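Local atomic coordinates of TRAP solute Binding Protein (Uncultured marine bacterium, PDB entry 5I7I), a protein that binds aromatic acids such as 3-hydroxybenzoate and probably delivers them to a TRAP-type membrane transporter. Residues L266-L269 with A270-W274; P280-K283 with L284-A288. All coordinates share one frame; numbering follows the deposited sequence.

Contact 1 of 2, residues L266-L269 with A270-W274; sequences LAKL and AGQLW
K268 holds CG anti to its backbone N (chi1 175°) and stays extended beyond it, while Q272 keeps CG beside its own backbone N (chi1 -68°). The two chains slant across each other one turn apart in the helix 264-287, an i to i+4 pair in a solute-binding protein of family 7. K268 CE lies 3.6 Å from Q272 NE2, and the lysine CG lies against the amide carbon CD of Q272. The backbone of K268 is also approached, since Q272 CG sits 3.2 Å from K268 O. The amide's polar partner is elsewhere: Q272 NE2 is hydrogen-bonded to E115 OE2 on helix 114-126, a helix that K268 also touches. With an alanine in place of Q272, E115 would probably lose this amide donor, and K268 CG and CE the amide packed beside them. One residue on, L269 and L273 form a second, purely apolar i to i+4 pair. L273 CD1 reaches L269 CG at 4.1 Å. L266, A267 and A270 are buried instead. L266 and A270 both pack on F43 of helix 38-54. The W274 indole is buried among F43, F142, F238 and F277, and its NE1 makes a weak hydrogen bond to E210, a residue of the 3-hydroxybenzoate pocket. Four regular alpha-helical bonds run beneath the side chains. In the first, A270 N donates to L266 O at 2.8 Å; in the last, L273 N donates to L269 O, also at 2.8 Å.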
ATOM      1  N   LEU A 266       4.815 -14.202  -6.044  1.00  7.15           N
ATOM      2  CA  LEU A 266       4.575 -12.862  -6.573  1.00  7.32           C
ATOM      3  C   LEU A 266       4.614 -11.821  -5.462  1.00  6.72           C
ATOM      4  O   LEU A 266       5.153 -10.732  -5.646  1.00  6.85           O
ATOM      5  CB  LEU A 266       3.259 -12.797  -7.348  1.00  6.71           C
ATOM      6  CG  LEU A 266       2.934 -11.427  -7.923  1.00  6.47           C
ATOM      7  CD1 LEU A 266       3.996 -10.989  -8.937  1.00  7.58           C
ATOM      8  CD2 LEU A 266       1.556 -11.425  -8.584  1.00  8.23           C
ATOM      9  N   ALA A 267       4.057 -12.145  -4.298  1.00  6.77           N
ATOM     10  CA  ALA A 267       4.098 -11.191  -3.202  1.00  6.69           C
ATOM     11  C   ALA A 267       5.530 -10.902  -2.784  1.00  6.70           C
ATOM     12  O   ALA A 267       5.860  -9.753  -2.464  1.00  7.45           O
ATOM     13  CB  ALA A 267       3.298 -11.721  -2.022  1.00  7.22           C
ATOM     14  N   LYS A 268       6.386 -11.936  -2.759  1.00  6.99           N
ATOM     15  CA  LYS A 268       7.788 -11.744  -2.401  1.00  7.33           C
ATOM     16  C   LYS A 268       8.482 -10.849  -3.419  1.00  6.90           C
ATOM     17  O   LYS A 268       9.170  -9.889  -3.047  1.00  7.32           O
ATOM     18  CB  LYS A 268       8.483 -13.105  -2.294  1.00  8.44           C
ATOM     19  CG  LYS A 268       9.971 -13.019  -2.036  1.00  8.98           C
ATOM     20  CD  LYS A 268      10.573 -14.397  -1.855  1.00 11.29           C
ATOM     21  CE  LYS A 268      12.014 -14.299  -1.400  1.00 15.23           C
ATOM     22  NZ  LYS A 268      12.561 -15.624  -1.039  1.00 20.01           N
ATOM     23  N   LEU A 269       8.296 -11.146  -4.709  1.00  6.86           N
ATOM     24  CA  LEU A 269       8.873 -10.333  -5.769  1.00  7.15           C
ATOM     25  C   LEU A 269       8.365  -8.900  -5.678  1.00  7.05           C
ATOM     26  O   LEU A 269       9.136  -7.944  -5.780  1.00  7.32           O
ATOM     27  CB  LEU A 269       8.493 -10.951  -7.117  1.00  7.20           C
ATOM     28  CG  LEU A 269       8.916 -10.184  -8.365  1.00  9.42           C
ATOM     29  CD1 LEU A 269      10.414  -9.931  -8.368  1.00 12.55           C
ATOM     30  CD2 LEU A 269       8.509 -10.943  -9.619  1.00 11.22           C
ATOM     31  N   ALA A 270       7.062  -8.729  -5.478  1.00  6.24           N
ATOM     32  CA  ALA A 270       6.497  -7.391  -5.353  1.00  6.00           C
ATOM     33  C   ALA A 270       7.123  -6.638  -4.192  1.00  6.33           C
ATOM     34  O   ALA A 270       7.473  -5.461  -4.328  1.00  6.63           O
ATOM     35  CB  ALA A 270       4.987  -7.476  -5.163  1.00  6.81           C
ATOM     36  N   GLY A 271       7.257  -7.289  -3.031  1.00  6.10           N
ATOM     37  CA  GLY A 271       7.859  -6.611  -1.900  1.00  6.11           C
ATOM     38  C   GLY A 271       9.295  -6.230  -2.176  1.00  6.18           C
ATOM     39  O   GLY A 271       9.733  -5.133  -1.827  1.00  7.01           O
ATOM     40  N   GLN A 272      10.047  -7.134  -2.799  1.00  6.41           N
ATOM     41  CA  GLN A 272      11.422  -6.818  -3.178  1.00  6.60           C
ATOM     42  C   GLN A 272      11.462  -5.623  -4.117  1.00  6.85           C
ATOM     43  O   GLN A 272      12.283  -4.715  -3.962  1.00  6.45           O
ATOM     44  CB  GLN A 272      12.068  -8.042  -3.831  1.00  6.97           C
ATOM     45  CG  GLN A 272      12.286  -9.182  -2.838  1.00 10.33           C
ATOM     46  CD  GLN A 272      12.700 -10.473  -3.506  1.00 12.88           C
ATOM     47  OE1 GLN A 272      12.350 -10.730  -4.656  1.00 12.86           O
ATOM     48  NE2 GLN A 272      13.457 -11.286  -2.795  1.00 14.40           N
ATOM     49  N   LEU A 273      10.572  -5.608  -5.098  1.00  6.27           N
ATOM     50  CA  LEU A 273      10.514  -4.472  -6.009  1.00  6.75           C
ATOM     51  C   LEU A 273      10.213  -3.188  -5.263  1.00  6.67           C
ATOM     52  O   LEU A 273      10.830  -2.156  -5.529  1.00  6.01           O
ATOM     53  CB  LEU A 273       9.456  -4.706  -7.072  1.00  6.58           C
ATOM     54  CG  LEU A 273       9.835  -5.665  -8.192  1.00  7.46           C
ATOM     55  CD1 LEU A 273       8.600  -6.117  -8.920  1.00  8.30           C
ATOM     56  CD2 LEU A 273      10.816  -5.009  -9.144  1.00  8.74           C
ATOM     57  N   TRP A 274       9.231  -3.223  -4.350  1.00  6.18           N
ATOM     58  CA  TRP A 274       8.840  -1.992  -3.667  1.00  6.08           C
ATOM     59  C   TRP A 274       9.941  -1.486  -2.740  1.00  6.15           C
ATOM     60  O   TRP A 274      10.109  -0.269  -2.598  1.00  7.14           O
ATOM     61  CB  TRP A 274       7.488  -2.138  -2.957  1.00  5.53           C
ATOM     62  CG  TRP A 274       6.413  -1.430  -3.730  1.00  6.01           C
ATOM     63  CD1 TRP A 274       5.970  -0.169  -3.514  1.00  6.23           C
ATOM     64  CD2 TRP A 274       5.707  -1.921  -4.876  1.00  5.53           C
ATOM     65  NE1 TRP A 274       5.018   0.163  -4.444  1.00  5.52           N
ATOM     66  CE2 TRP A 274       4.832  -0.898  -5.288  1.00  5.55           C
ATOM     67  CE3 TRP A 274       5.726  -3.124  -5.593  1.00  6.04           C
ATOM     68  CZ2 TRP A 274       3.973  -1.046  -6.382  1.00  6.85           C
ATOM     69  CZ3 TRP A 274       4.861  -3.271  -6.669  1.00  5.68           C
ATOM     70  CH2 TRP A 274       4.004  -2.239  -7.054  1.00  5.88           C
TER

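Contact 2 of 2, residues P280-K283 with L284-A288; sequences PARK and LALDA
R282 and L286 meet with the leucine methyl over one face of the guanidinium. They are an i to i+4 pair in the last turns of the alpha helix 264-287. L286 CD1 stands 3.6 Å above the guanidinium plane, offset toward its rim, and its nearest atom there is R282 NH2 at 3.7 Å. The arginine chain is extended from CG to NE, with CG anti to the backbone N (chi1 179°), which carries the flat group mainly outward from the helix. L286, with CG beside its backbone N, reaches back over it. R282 was modelled in two conformers, so this packing holds for one of them and is less certain. Both residues also touch I292 of strand 291-295. K283 and D287 form a second i to i+4 pair on an exposed part of the helix. Their chains run at an angle to one another. K283 bends at its last torsion (chi4 65°), and NZ comes 3.9 Å from D287 OD2, a long salt bridge. The same carboxylate oxygen lies 3.6 Å from K283 CG, so the aspartate meets the methylene chain as well as the ammonium. A281 and A285 are buried and pack against W209. L284 lies against P213 and H218, with its CG 3.5 Å from P280 O. The backbone continues the helical pattern: L284 N donates to P280 O, and L286 N donates to R282 O. A288 lies past the helix end at D287, although its N still donates to L284 O. The D287 N to K283 O bond is 2.8 Å long, with an N-H...O angle of 167°.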
ATOM      1  N   PRO A 280      15.696   5.045  -5.978  1.00  8.07           N
ATOM      2  CA  PRO A 280      15.825   6.156  -6.928  1.00  7.71           C
ATOM      3  C   PRO A 280      14.929   7.311  -6.553  1.00  9.16           C
ATOM      4  O   PRO A 280      15.271   8.460  -6.829  1.00  8.55           O
ATOM      5  CB  PRO A 280      15.433   5.533  -8.276  1.00  8.77           C
ATOM      6  CG  PRO A 280      14.661   4.290  -7.923  1.00  8.94           C
ATOM      7  CD  PRO A 280      15.234   3.813  -6.637  1.00  9.04           C
ATOM      8  N   ALA A 281      13.790   7.026  -5.921  1.00  7.50           N
ATOM      9  CA  ALA A 281      12.852   8.082  -5.562  1.00  7.74           C
ATOM     10  C   ALA A 281      13.406   8.938  -4.439  1.00  8.80           C
ATOM     11  O   ALA A 281      13.274  10.166  -4.465  1.00  8.34           O
ATOM     12  CB  ALA A 281      11.510   7.468  -5.160  1.00  9.32           C
ATOM     13  N   ARG A 282      14.033   8.308  -3.447  0.63  7.17           N
ATOM     14  CA  ARG A 282      14.696   9.068  -2.394  0.63  7.55           C
ATOM     15  C   ARG A 282      15.774   9.964  -2.983  0.63  8.63           C
ATOM     16  O   ARG A 282      15.907  11.131  -2.598  0.63  8.04           O
ATOM     17  CB  ARG A 282      15.305   8.099  -1.388  0.63  7.26           C
ATOM     18  CG  ARG A 282      16.058   8.747  -0.244  0.63  9.68           C
ATOM     19  CD  ARG A 282      16.650   7.653   0.658  0.63  9.56           C
ATOM     20  NE  ARG A 282      17.258   8.168   1.891  0.63 15.41           N
ATOM     21  CZ  ARG A 282      18.518   8.587   1.996  0.63 19.15           C
ATOM     22  NH1 ARG A 282      18.980   9.022   3.163  0.63 25.72           N
ATOM     23  NH2 ARG A 282      19.320   8.576   0.946  0.63 18.51           N
ATOM     24  N   LYS A 283      16.557   9.429  -3.918  1.00  8.71           N
ATOM     25  CA  LYS A 283      17.609  10.219  -4.538  1.00  7.74           C
ATOM     26  C   LYS A 283      17.031  11.428  -5.263  1.00  7.83           C
ATOM     27  O   LYS A 283      17.541  12.538  -5.115  1.00  8.13           O
ATOM     28  CB  LYS A 283      18.450   9.348  -5.471  1.00  9.39           C
ATOM     29  CG  LYS A 283      19.530  10.101  -6.234  1.00 15.84           C
ATOM     30  CD  LYS A 283      20.243   9.175  -7.208  1.00 25.18           C
ATOM     31  CE  LYS A 283      21.217   9.939  -8.086  1.00 29.36           C
ATOM     32  NZ  LYS A 283      22.307  10.514  -7.272  1.00 35.22           N
ATOM     33  N   LEU A 284      15.943  11.247  -6.022  1.00  7.74           N
ATOM     34  CA  LEU A 284      15.290  12.397  -6.644  1.00  8.37           C
ATOM     35  C   LEU A 284      14.892  13.442  -5.610  1.00  7.77           C
ATOM     36  O   LEU A 284      15.031  14.646  -5.847  1.00  9.14           O
ATOM     37  CB  LEU A 284      14.071  11.950  -7.460  1.00  8.35           C
ATOM     38  CG  LEU A 284      14.336  11.179  -8.747  1.00  8.93           C
ATOM     39  CD1 LEU A 284      13.049  10.668  -9.359  1.00  8.83           C
ATOM     40  CD2 LEU A 284      15.086  12.052  -9.768  1.00 15.00           C
ATOM     41  N   ALA A 285      14.354  13.000  -4.474  1.00  7.28           N
ATOM     42  CA  ALA A 285      13.887  13.942  -3.462  1.00  7.14           C
ATOM     43  C   ALA A 285      15.037  14.720  -2.843  1.00  7.97           C
ATOM     44  O   ALA A 285      14.909  15.919  -2.575  1.00  8.74           O
ATOM     45  CB  ALA A 285      13.132  13.192  -2.378  1.00  7.21           C
ATOM     46  N   LEU A 286      16.160  14.049  -2.577  1.00  7.92           N
ATOM     47  CA  LEU A 286      17.304  14.759  -2.017  1.00  9.23           C
ATOM     48  C   LEU A 286      17.973  15.637  -3.065  1.00  8.17           C
ATOM     49  O   LEU A 286      18.385  16.759  -2.758  1.00 11.19           O
ATOM     50  CB  LEU A 286      18.283  13.760  -1.404  1.00  9.71           C
ATOM     51  CG  LEU A 286      17.641  12.927  -0.281  1.00 10.67           C
ATOM     52  CD1 LEU A 286      18.716  12.143   0.412  1.00 15.17           C
ATOM     53  CD2 LEU A 286      16.799  13.738   0.737  1.00 11.62           C
ATOM     54  N   ASP A 287      18.059  15.170  -4.312  1.00  9.08           N
ATOM     55  CA  ASP A 287      18.604  16.019  -5.368  1.00 12.18           C
ATOM     56  C   ASP A 287      17.775  17.291  -5.548  1.00 12.00           C
ATOM     57  O   ASP A 287      18.319  18.337  -5.909  1.00 15.79           O
ATOM     58  CB  ASP A 287      18.635  15.246  -6.682  1.00 11.93           C
ATOM     59  CG  ASP A 287      19.731  14.191  -6.739  1.00 13.85           C
ATOM     60  OD1 ASP A 287      20.594  14.143  -5.834  1.00 17.27           O
ATOM     61  OD2 ASP A 287      19.713  13.405  -7.716  1.00 16.30           O
ATOM     62  N   ALA A 288      16.463  17.222  -5.307  1.00  8.83           N
ATOM     63  CA  ALA A 288      15.578  18.378  -5.411  1.00 10.81           C
ATOM     64  C   ALA A 288      15.681  19.334  -4.226  1.00 10.43           C
ATOM     65  O   ALA A 288      14.963  20.340  -4.201  1.00 13.09           O
ATOM     66  CB  ALA A 288      14.127  17.922  -5.609  1.00 11.46           C
TER

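How the contacts relate
Both contacts lie on helix 264-287, in series along the chain, with centres 22 Å apart and no touch between them. Contact 1 lies nearer the centre of the chain. One side of it is buried against the rings of F43 and W47 on helix 38-54 and F142 on strand 136-143; its neighbours on helix 114-126 are largely polar. Contact 2 is mostly exposed; its buried alanines meet W209, and its other neighbours include helix 217-220 and strand 291-295. The chemistry follows this place. In contact 1 the polar amide bonds to another helix, whereas in contact 2 the charged pair is formed within the helix itself. The helix thus touches elements of both beta sheets.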